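Local atomic coordinates of probable sugar kinase (Clostridium perfringens, PDB entry 3KZH), a protein that probably acts as a sugar kinase of the pfkB (ribokinase-like) family, phosphorylating a carbohydrate substrate whose identity is not established. Residues I164-S169 against S258-L263; H184-N189 against E194-F199; S284-S289 against L304-K309. All blocks are in the same frame, centred on the assembly; numbering follows the deposited sequence.

Interaction 1. Residues I164-S169 against S258-L263; sequences ILDPVS and SFVAGL. With BGC (beta-D-glucopyranose), chain C.
Val260 is the residue through which helix 255-268 meets strand 162-166, touching both Ile164 and Asp166 in the central alpha/beta layer of a ribokinase-like fold. The helix begins in the Gly-Ala-Gly-Asp signature of the pfkB family, which in relatives forms an anion hole beside the transferred phosphate, so the contact lies close behind the probable active site. Ser258, in the first turn, engages helix 273-288 instead, its OG hydrogen-bonded to Thr287 OG1. Phe259 likewise leaves the strand aside, bringing ring atom CD2 to the CD methylene of Lys187 and also touching Ala280. Val260 then points at the sheet with a different job for each methyl. Its CG1, anti to the backbone N (chi1 176°), reaches Ile164 CG2 at 4.3 Å, a loose apolar contact that Val141 of the neighbouring strand extends. Its CG2 packs against the carboxylate at an oblique angle, 3.3 Å from Asp166 OD2, so an apolar methyl rather than a donor borders that oxygen on this side. One turn later Leu263 also faces the strand, but it stays farther from it and packs on Ile276. Asp166 thus has two unlike neighbours. With CG anti to its own backbone N (chi1 -173°), the carboxylate is turned so that OD2 meets the helix while OD1 comes within 2.9 Å of the glucose O1, a probable but unsettled hydrogen bond. The loop just beyond gives a clearer grip: glucose O2 donates to the backbone oxygen of Val168, with O2 and Val168 O 2.8 Å apart.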
loop_
_atom_site.group_PDB
_atom_site.type_symbol
_atom_site.label_atom_id
_atom_site.label_comp_id
_atom_site.label_asym_id
_atom_site.label_seq_id
_atom_site.Cartn_x
_atom_site.Cartn_y
_atom_site.Cartn_z
ATOM N N ILE A 164 -29.717 -6.259 -7.399
ATOM C CA ILE A 164 -29.483 -5.073 -8.234
ATOM C C ILE A 164 -28.280 -5.310 -9.172
ATOM O O ILE A 164 -27.176 -5.597 -8.710
ATOM C CB ILE A 164 -29.245 -3.773 -7.368
ATOM C CG1 ILE A 164 -30.393 -3.553 -6.363
ATOM C CG2 ILE A 164 -29.100 -2.539 -8.277
ATOM C CD1 ILE A 164 -30.186 -2.430 -5.375
ATOM N N LEU A 165 -28.499 -5.149 -10.479
ATOM C CA LEU A 165 -27.447 -5.338 -11.477
ATOM C C LEU A 165 -26.805 -4.078 -12.065
ATOM O O LEU A 165 -27.496 -3.170 -12.524
ATOM C CB LEU A 165 -27.952 -6.218 -12.642
ATOM C CG LEU A 165 -27.046 -6.586 -13.839
ATOM C CD1 LEU A 165 -25.822 -7.382 -13.404
ATOM C CD2 LEU A 165 -27.821 -7.342 -14.905
ATOM N N ASP A 166 -25.469 -4.090 -12.089
ATOM C CA ASP A 166 -24.635 -3.047 -12.688
ATOM C C ASP A 166 -23.905 -3.882 -13.772
ATOM O O ASP A 166 -22.941 -4.575 -13.462
ATOM C CB ASP A 166 -23.635 -2.484 -11.660
ATOM C CG ASP A 166 -22.848 -1.269 -12.184
ATOM O OD1 ASP A 166 -22.606 -1.177 -13.405
ATOM O OD2 ASP A 166 -22.470 -0.392 -11.371
ATOM N N PRO A 167 -24.357 -3.830 -15.047
ATOM C CA PRO A 167 -23.738 -4.598 -16.143
ATOM C C PRO A 167 -22.269 -4.385 -16.522
ATOM O O PRO A 167 -21.738 -5.188 -17.284
ATOM C CB PRO A 167 -24.662 -4.318 -17.338
ATOM C CG PRO A 167 -25.962 -3.997 -16.708
ATOM C CD PRO A 167 -25.541 -3.120 -15.556
ATOM N N VAL A 168 -21.625 -3.335 -15.999
ATOM C CA VAL A 168 -20.201 -2.993 -16.261
ATOM C C VAL A 168 -19.833 -2.626 -17.728
ATOM O O VAL A 168 -19.241 -1.567 -17.971
ATOM C CB VAL A 168 -19.209 -4.055 -15.631
ATOM C CG1 VAL A 168 -17.745 -3.675 -15.865
ATOM C CG2 VAL A 168 -19.457 -4.165 -14.132
ATOM N N SER A 169 -20.169 -3.502 -18.677
ATOM C CA SER A 169 -19.902 -3.294 -20.104
ATOM C C SER A 169 -20.915 -4.062 -20.946
ATOM O O SER A 169 -21.598 -4.954 -20.439
ATOM C CB SER A 169 -18.478 -3.746 -20.478
ATOM O OG SER A 169 -18.368 -5.161 -20.550
ATOM N N SER A 258 -21.580 5.394 -8.531
ATOM C CA SER A 258 -22.220 6.334 -7.627
ATOM C C SER A 258 -23.720 6.368 -7.841
ATOM O O SER A 258 -24.462 6.612 -6.882
ATOM C CB SER A 258 -21.664 7.729 -7.842
ATOM O OG SER A 258 -20.326 7.786 -7.442
ATOM N N PHE A 259 -24.162 6.134 -9.087
ATOM C CA PHE A 259 -25.596 6.105 -9.406
ATOM C C PHE A 259 -26.248 4.907 -8.743
ATOM O O PHE A 259 -27.335 5.049 -8.196
ATOM C CB PHE A 259 -25.885 6.075 -10.925
ATOM C CG PHE A 259 -27.353 6.249 -11.272
ATOM C CD1 PHE A 259 -27.913 7.529 -11.365
ATOM C CD2 PHE A 259 -28.205 5.133 -11.417
ATOM C CE1 PHE A 259 -29.310 7.705 -11.579
ATOM C CE2 PHE A 259 -29.596 5.291 -11.633
ATOM C CZ PHE A 259 -30.152 6.580 -11.712
ATOM N N VAL A 260 -25.582 3.746 -8.792
ATOM C CA VAL A 260 -26.080 2.493 -8.194
ATOM C C VAL A 260 -26.212 2.662 -6.678
ATOM O O VAL A 260 -27.189 2.205 -6.063
ATOM C CB VAL A 260 -25.160 1.263 -8.536
ATOM C CG1 VAL A 260 -25.631 -0.008 -7.824
ATOM C CG2 VAL A 260 -25.177 1.000 -10.032
ATOM N N ALA A 261 -25.246 3.384 -6.111
ATOM C CA ALA A 261 -25.223 3.684 -4.694
ATOM C C ALA A 261 -26.397 4.557 -4.263
ATOM O O ALA A 261 -26.981 4.349 -3.201
ATOM C CB ALA A 261 -23.922 4.316 -4.327
ATOM N N GLY A 262 -26.766 5.484 -5.146
ATOM C CA GLY A 262 -27.871 6.393 -4.900
ATOM C C GLY A 262 -29.211 5.694 -4.952
ATOM O O GLY A 262 -30.142 6.138 -4.295
ATOM N N LEU A 263 -29.307 4.639 -5.774
ATOM C CA LEU A 263 -30.508 3.794 -5.878
ATOM C C LEU A 263 -30.648 3.065 -4.553
ATOM O O LEU A 263 -31.748 2.917 -4.026
ATOM C CB LEU A 263 -30.371 2.741 -6.987
ATOM C CG LEU A 263 -30.288 3.174 -8.449
ATOM C CD1 LEU A 263 -30.098 1.948 -9.325
ATOM C CD2 LEU A 263 -31.534 3.958 -8.842
HETATM C C2 BGC C . -21.349 1.446 -17.216
HETATM C C3 BGC C . -21.296 2.986 -16.978
HETATM C C4 BGC C . -22.820 3.396 -16.823
HETATM C C5 BGC C . -23.542 2.628 -15.635
HETATM C C6 BGC C . -24.971 2.943 -15.451
HETATM C C1 BGC C . -21.995 0.793 -15.997
HETATM O O1 BGC C . -22.015 -0.437 -16.168
HETATM O O2 BGC C . -20.162 1.014 -17.328
HETATM O O3 BGC C . -20.805 3.446 -18.071
HETATM O O4 BGC C . -22.869 4.700 -16.644
HETATM O O5 BGC C . -23.417 1.239 -15.828
#

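Interaction 2. Residues H184-N189 against E194-F199; sequences HTIKPN and EILAGF. With BGC (beta-D-glucopyranose), chain C.
Lys187, set between the Ile186 and Pro188 that receive Leu196, is covalently joined to glucose: its NZ is 1.4 Å from the sugar C6, a modified lysine in an otherwise ordinary strand-loop-helix unit of the ribokinase-like fold. Strand 185-186 runs through a short loop into helix 190-197, and the Asn-x-x-Glu pattern formed by Asn189 and Glu192 resembles the family motif that in relatives serves the metal-bound phosphates. The Lys187 chain leaves the backbone away from this helix and bends at three successive torsions, with chi2 at -85°, to bring NZ over to the sugar. On the other side the contact is purely apolar. Leu196 directs a single methyl at the last strand residue and the loop after it: CD1 rests against the ring carbon Pro188 CB at 4.2 Å and, more loosely, against Ile186 CD1 at 4.4 Å. Ile180, against Leu196, and Ile219, against Ile186, extend the apolar packing. The Glu194 carboxylate is hydrogen-bonded to His191 ND1 within the helix and to the N of Ile201 beyond it. Gly198 leaves the helix with positive phi, and its N still bonds Glu194 O at 2.8 Å. At the opposite end of the helix Asn189 is the N-cap, its OD1 accepting from Glu192 N.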
loop_
_atom_site.group_PDB
_atom_site.type_symbol
_atom_site.label_atom_id
_atom_site.label_comp_id
_atom_site.label_asym_id
_atom_site.label_seq_id
_atom_site.Cartn_x
_atom_site.Cartn_y
_atom_site.Cartn_z
ATOM N N HIS A 184 -34.349 -7.613 -9.376
ATOM C CA HIS A 184 -35.380 -6.663 -8.966
ATOM C C HIS A 184 -35.105 -5.330 -9.690
ATOM O O HIS A 184 -36.023 -4.590 -10.028
ATOM C CB HIS A 184 -35.319 -6.496 -7.435
ATOM C CG HIS A 184 -36.090 -5.326 -6.890
ATOM N ND1 HIS A 184 -35.703 -4.016 -7.096
ATOM C CD2 HIS A 184 -37.191 -5.273 -6.108
ATOM C CE1 HIS A 184 -36.535 -3.212 -6.464
ATOM N NE2 HIS A 184 -37.445 -3.946 -5.855
ATOM N N THR A 185 -33.831 -5.033 -9.903
ATOM C CA THR A 185 -33.433 -3.800 -10.557
ATOM C C THR A 185 -32.245 -4.036 -11.449
ATOM O O THR A 185 -31.334 -4.785 -11.101
ATOM C CB THR A 185 -33.062 -2.693 -9.500
ATOM O OG1 THR A 185 -34.234 -2.321 -8.770
ATOM C CG2 THR A 185 -32.465 -1.428 -10.149
ATOM N N ILE A 186 -32.315 -3.471 -12.647
ATOM C CA ILE A 186 -31.182 -3.516 -13.563
ATOM C C ILE A 186 -30.855 -2.040 -13.838
ATOM O O ILE A 186 -31.731 -1.179 -13.803
ATOM C CB ILE A 186 -31.442 -4.345 -14.876
ATOM C CG1 ILE A 186 -32.647 -3.829 -15.663
ATOM C CG2 ILE A 186 -31.578 -5.835 -14.546
ATOM C CD1 ILE A 186 -32.599 -4.197 -17.117
ATOM N N LYS A 187 -29.575 -1.743 -14.082
ATOM C CA LYS A 187 -29.138 -0.390 -14.327
ATOM C C LYS A 187 -28.142 -0.342 -15.548
ATOM O O LYS A 187 -26.902 -0.182 -15.369
ATOM C CB LYS A 187 -28.513 0.238 -13.073
ATOM C CG LYS A 187 -28.690 1.791 -13.012
ATOM C CD LYS A 187 -27.650 2.555 -13.752
ATOM C CE LYS A 187 -26.239 2.259 -13.295
ATOM N NZ LYS A 187 -25.329 2.097 -14.377
ATOM N N PRO A 188 -28.675 -0.496 -16.768
ATOM C CA PRO A 188 -27.750 -0.435 -17.891
ATOM C C PRO A 188 -27.677 0.923 -18.573
ATOM O O PRO A 188 -28.435 1.815 -18.232
ATOM C CB PRO A 188 -28.331 -1.496 -18.836
ATOM C CG PRO A 188 -29.784 -1.341 -18.641
ATOM C CD PRO A 188 -29.890 -1.235 -17.163
ATOM N N ASN A 189 -26.693 1.105 -19.454
ATOM C CA ASN A 189 -26.645 2.336 -20.224
ATOM C C ASN A 189 -27.360 2.022 -21.547
ATOM O O ASN A 189 -27.874 0.908 -21.709
ATOM C CB ASN A 189 -25.225 2.927 -20.377
ATOM C CG ASN A 189 -24.255 2.038 -21.145
ATOM O OD1 ASN A 189 -24.618 1.018 -21.723
ATOM N ND2 ASN A 189 -23.003 2.454 -21.170
ATOM N N GLU A 194 -29.456 -2.387 -25.065
ATOM C CA GLU A 194 -29.700 -2.896 -26.416
ATOM C C GLU A 194 -29.320 -4.371 -26.493
ATOM O O GLU A 194 -30.044 -5.177 -27.088
ATOM C CB GLU A 194 -28.884 -2.115 -27.446
ATOM C CG GLU A 194 -29.310 -0.677 -27.584
ATOM C CD GLU A 194 -28.481 0.103 -28.571
ATOM O OE1 GLU A 194 -29.085 0.756 -29.450
ATOM O OE2 GLU A 194 -27.236 0.074 -28.463
ATOM N N ILE A 195 -28.216 -4.709 -25.822
ATOM C CA ILE A 195 -27.687 -6.069 -25.763
ATOM C C ILE A 195 -28.648 -6.961 -24.978
ATOM O O ILE A 195 -29.003 -8.052 -25.442
ATOM C CB ILE A 195 -26.273 -6.119 -25.086
ATOM C CG1 ILE A 195 -25.293 -5.136 -25.743
ATOM C CG2 ILE A 195 -25.704 -7.521 -25.138
ATOM C CD1 ILE A 195 -25.030 -5.324 -27.230
ATOM N N LEU A 196 -29.105 -6.452 -23.831
ATOM C CA LEU A 196 -30.027 -7.166 -22.950
ATOM C C LEU A 196 -31.450 -7.320 -23.511
ATOM O O LEU A 196 -32.127 -8.315 -23.226
ATOM C CB LEU A 196 -30.070 -6.497 -21.572
ATOM C CG LEU A 196 -28.841 -6.441 -20.663
ATOM C CD1 LEU A 196 -29.152 -5.542 -19.494
ATOM C CD2 LEU A 196 -28.409 -7.815 -20.193
ATOM N N ALA A 197 -31.888 -6.341 -24.302
ATOM C CA ALA A 197 -33.220 -6.358 -24.912
ATOM C C ALA A 197 -33.259 -7.128 -26.235
ATOM O O ALA A 197 -34.226 -7.845 -26.513
ATOM C CB ALA A 197 -33.740 -4.938 -25.108
ATOM N N GLY A 198 -32.205 -6.967 -27.037
ATOM C CA GLY A 198 -32.107 -7.647 -28.318
ATOM C C GLY A 198 -32.565 -6.846 -29.525
ATOM O O GLY A 198 -32.902 -7.433 -30.558
ATOM N N PHE A 199 -32.599 -5.517 -29.383
ATOM C CA PHE A 199 -33.006 -4.589 -30.449
ATOM C C PHE A 199 -32.455 -3.177 -30.186
ATOM O O PHE A 199 -32.196 -2.835 -29.029
ATOM C CB PHE A 199 -34.551 -4.569 -30.632
ATOM C CG PHE A 199 -35.345 -4.321 -29.368
ATOM C CD1 PHE A 199 -35.619 -3.005 -28.930
ATOM C CD2 PHE A 199 -35.872 -5.404 -28.639
ATOM C CE1 PHE A 199 -36.406 -2.769 -27.782
ATOM C CE2 PHE A 199 -36.668 -5.188 -27.487
ATOM C CZ PHE A 199 -36.935 -3.868 -27.061
HETATM C C2 BGC C . -21.349 1.446 -17.216
HETATM C C3 BGC C . -21.296 2.986 -16.978
HETATM C C4 BGC C . -22.820 3.396 -16.823
HETATM C C5 BGC C . -23.542 2.628 -15.635
HETATM C C6 BGC C . -24.971 2.943 -15.451
HETATM C C1 BGC C . -21.995 0.793 -15.997
HETATM O O1 BGC C . -22.015 -0.437 -16.168
HETATM O O2 BGC C . -20.162 1.014 -17.328
HETATM O O3 BGC C . -20.805 3.446 -18.071
HETATM O O4 BGC C . -22.869 4.700 -16.644
HETATM O O5 BGC C . -23.417 1.239 -15.828
#

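Interaction 3. Residues S284-S289 against L304-K309; sequences SNITIS and LAKLEK
Ser289 OG is gripped twice, and one of the two bonds leads by way of a water toward Lys306. The hydroxyl donates to the backbone carbonyl of Ile286, OG to O 2.9 Å, approaching at 122° and tilted 31° from the carbonyl plane. It also accepts from a water 3.0 Å from OG. Lys306 NZ lies 2.5 Å from the same water, shorter than expected for a donor to a water oxygen, so the bridge is plausible but its exact geometry is doubtful. If it holds, the water links the lysine ammonium to Ser289, just past helix 273-288. This helix and helix 300-308 belong to the C-terminal part of the ribokinase-like domain; the second leads into strand 312-317, outermost in the large sheet within this chain. Between them the aliphatic part of Lys306 does the packing. Its CG stands broadly anti to the backbone N (chi1 -156°), which directs the chain toward helix 273-288. There CD passes Ile286 CG1 at 3.8 Å, the two side chains running past each other in opposite directions, and CE then comes within 4.2 Å of Asn285 CB. Ile286 starts off to one side but brings its end round to Lys306, and it packs on Thr302 and Val303 of the same helix as well. Farther along, Leu307 presses on Thr282 and on Lys278, while the carbonyl oxygen of Lys306 is hydrogen-bonded to Thr310 OG1.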
loop_
_atom_site.group_PDB
_atom_site.type_symbol
_atom_site.label_atom_id
_atom_site.label_comp_id
_atom_site.label_asym_id
_atom_site.label_seq_id
_atom_site.Cartn_x
_atom_site.Cartn_y
_atom_site.Cartn_z
ATOM N N SER A 284 -23.974 10.920 -9.128
ATOM C CA SER A 284 -23.272 10.615 -10.368
ATOM C C SER A 284 -22.630 11.888 -10.915
ATOM O O SER A 284 -21.484 11.847 -11.339
ATOM C CB SER A 284 -24.228 10.001 -11.395
ATOM O OG SER A 284 -23.535 9.600 -12.563
ATOM N N ASN A 285 -23.335 13.019 -10.794
ATOM C CA ASN A 285 -22.855 14.328 -11.254
ATOM C C ASN A 285 -21.640 14.823 -10.475
ATOM O O ASN A 285 -20.754 15.431 -11.060
ATOM C CB ASN A 285 -23.959 15.403 -11.185
ATOM C CG ASN A 285 -25.063 15.216 -12.223
ATOM O OD1 ASN A 285 -24.869 14.609 -13.290
ATOM N ND2 ASN A 285 -26.234 15.771 -11.919
ATOM N N ILE A 286 -21.612 14.565 -9.164
ATOM C CA ILE A 286 -20.505 14.966 -8.283
ATOM C C ILE A 286 -19.235 14.188 -8.633
ATOM O O ILE A 286 -18.148 14.761 -8.712
ATOM C CB ILE A 286 -20.855 14.746 -6.773
ATOM C CG1 ILE A 286 -21.997 15.672 -6.347
ATOM C CG2 ILE A 286 -19.669 15.078 -5.886
ATOM C CD1 ILE A 286 -22.558 15.396 -4.965
ATOM N N THR A 287 -19.402 12.893 -8.881
ATOM C CA THR A 287 -18.295 12.004 -9.230
ATOM C C THR A 287 -17.759 12.297 -10.636
ATOM O O THR A 287 -16.555 12.187 -10.882
ATOM C CB THR A 287 -18.738 10.532 -9.095
ATOM O OG1 THR A 287 -19.234 10.319 -7.773
ATOM C CG2 THR A 287 -17.598 9.587 -9.304
ATOM N N ILE A 288 -18.655 12.728 -11.523
ATOM C CA ILE A 288 -18.315 13.061 -12.906
ATOM C C ILE A 288 -17.535 14.386 -13.022
ATOM O O ILE A 288 -16.755 14.563 -13.954
ATOM C CB ILE A 288 -19.608 13.019 -13.807
ATOM C CG1 ILE A 288 -19.364 12.163 -15.045
ATOM C CG2 ILE A 288 -20.130 14.412 -14.160
ATOM C CD1 ILE A 288 -20.637 11.764 -15.778
ATOM N N SER A 289 -17.726 15.273 -12.040
ATOM C CA SER A 289 -17.070 16.583 -11.995
ATOM C C SER A 289 -15.682 16.573 -11.350
ATOM O O SER A 289 -15.054 17.626 -11.227
ATOM C CB SER A 289 -17.956 17.593 -11.257
ATOM O OG SER A 289 -17.876 17.429 -9.845
ATOM N N LEU A 304 -27.147 16.522 -0.914
ATOM C CA LEU A 304 -28.374 17.293 -0.681
ATOM C C LEU A 304 -28.242 18.781 -1.032
ATOM O O LEU A 304 -29.186 19.381 -1.543
ATOM C CB LEU A 304 -28.848 17.142 0.764
ATOM C CG LEU A 304 -29.390 15.785 1.234
ATOM C CD1 LEU A 304 -29.850 15.910 2.684
ATOM C CD2 LEU A 304 -30.546 15.318 0.370
ATOM N N ALA A 305 -27.053 19.346 -0.811
ATOM C CA ALA A 305 -26.766 20.756 -1.115
ATOM C C ALA A 305 -26.717 20.996 -2.623
ATOM O O ALA A 305 -27.172 22.040 -3.092
ATOM C CB ALA A 305 -25.446 21.194 -0.470
ATOM N N LYS A 306 -26.185 20.022 -3.369
ATOM C CA LYS A 306 -26.098 20.116 -4.829
ATOM C C LYS A 306 -27.445 19.802 -5.482
ATOM O O LYS A 306 -27.746 20.340 -6.539
ATOM C CB LYS A 306 -25.004 19.205 -5.395
ATOM C CG LYS A 306 -24.475 19.665 -6.761
ATOM C CD LYS A 306 -24.176 18.507 -7.694
ATOM C CE LYS A 306 -23.704 18.979 -9.056
ATOM N NZ LYS A 306 -22.415 19.709 -8.976
ATOM N N LEU A 307 -28.252 18.962 -4.829
ATOM C CA LEU A 307 -29.589 18.582 -5.303
ATOM C C LEU A 307 -30.548 19.786 -5.280
ATOM O O LEU A 307 -31.376 19.936 -6.178
ATOM C CB LEU A 307 -30.148 17.433 -4.434
ATOM C CG LEU A 307 -31.619 16.982 -4.521
ATOM C CD1 LEU A 307 -31.875 16.289 -5.832
ATOM C CD2 LEU A 307 -31.978 16.070 -3.363
ATOM N N GLU A 308 -30.402 20.641 -4.261
ATOM C CA GLU A 308 -31.232 21.843 -4.091
ATOM C C GLU A 308 -30.890 22.896 -5.149
ATOM O O GLU A 308 -31.780 23.514 -5.727
ATOM C CB GLU A 308 -31.039 22.441 -2.685
ATOM C CG GLU A 308 -32.103 23.481 -2.275
ATOM C CD GLU A 308 -31.741 24.265 -1.013
ATOM O OE1 GLU A 308 -31.795 23.689 0.101
ATOM O OE2 GLU A 308 -31.416 25.466 -1.135
ATOM N N LYS A 309 -29.592 23.021 -5.430
ATOM C CA LYS A 309 -29.019 23.961 -6.393
ATOM C C LYS A 309 -29.113 23.553 -7.867
ATOM O O LYS A 309 -28.695 24.317 -8.744
ATOM C CB LYS A 309 -27.548 24.219 -6.022
ATOM C CG LYS A 309 -27.352 25.382 -5.049
ATOM C CD LYS A 309 -26.291 25.163 -3.957
ATOM C CE LYS A 309 -24.850 25.249 -4.447
ATOM N NZ LYS A 309 -24.320 23.934 -4.914
HETATM O O HOH W 1 -20.013 19.188 -8.672
#

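Overall arrangement
Interactions 1 and 2 are made wholly by buried residues, whereas interaction 3 is bordered by a partly exposed lysine. The first two hold neighbouring strands of one sheet: backbone bonds join Leu165 to Thr185 and Lys187, and both reach the same glucose, one through polar oxygens and one through a covalent link. Interaction 1 adds a valine between an isoleucine and a carboxylate, interaction 2 a leucine methyl on an isoleucine and a proline. The centre of interaction 3 is about 17 Å from the centre of the chain; there lysine methylenes do the packing. It stays clear of interaction 2, about 8 Å at the nearest atoms, but meets interaction 1 where consecutive helices 255-268 and 273-288 pack together.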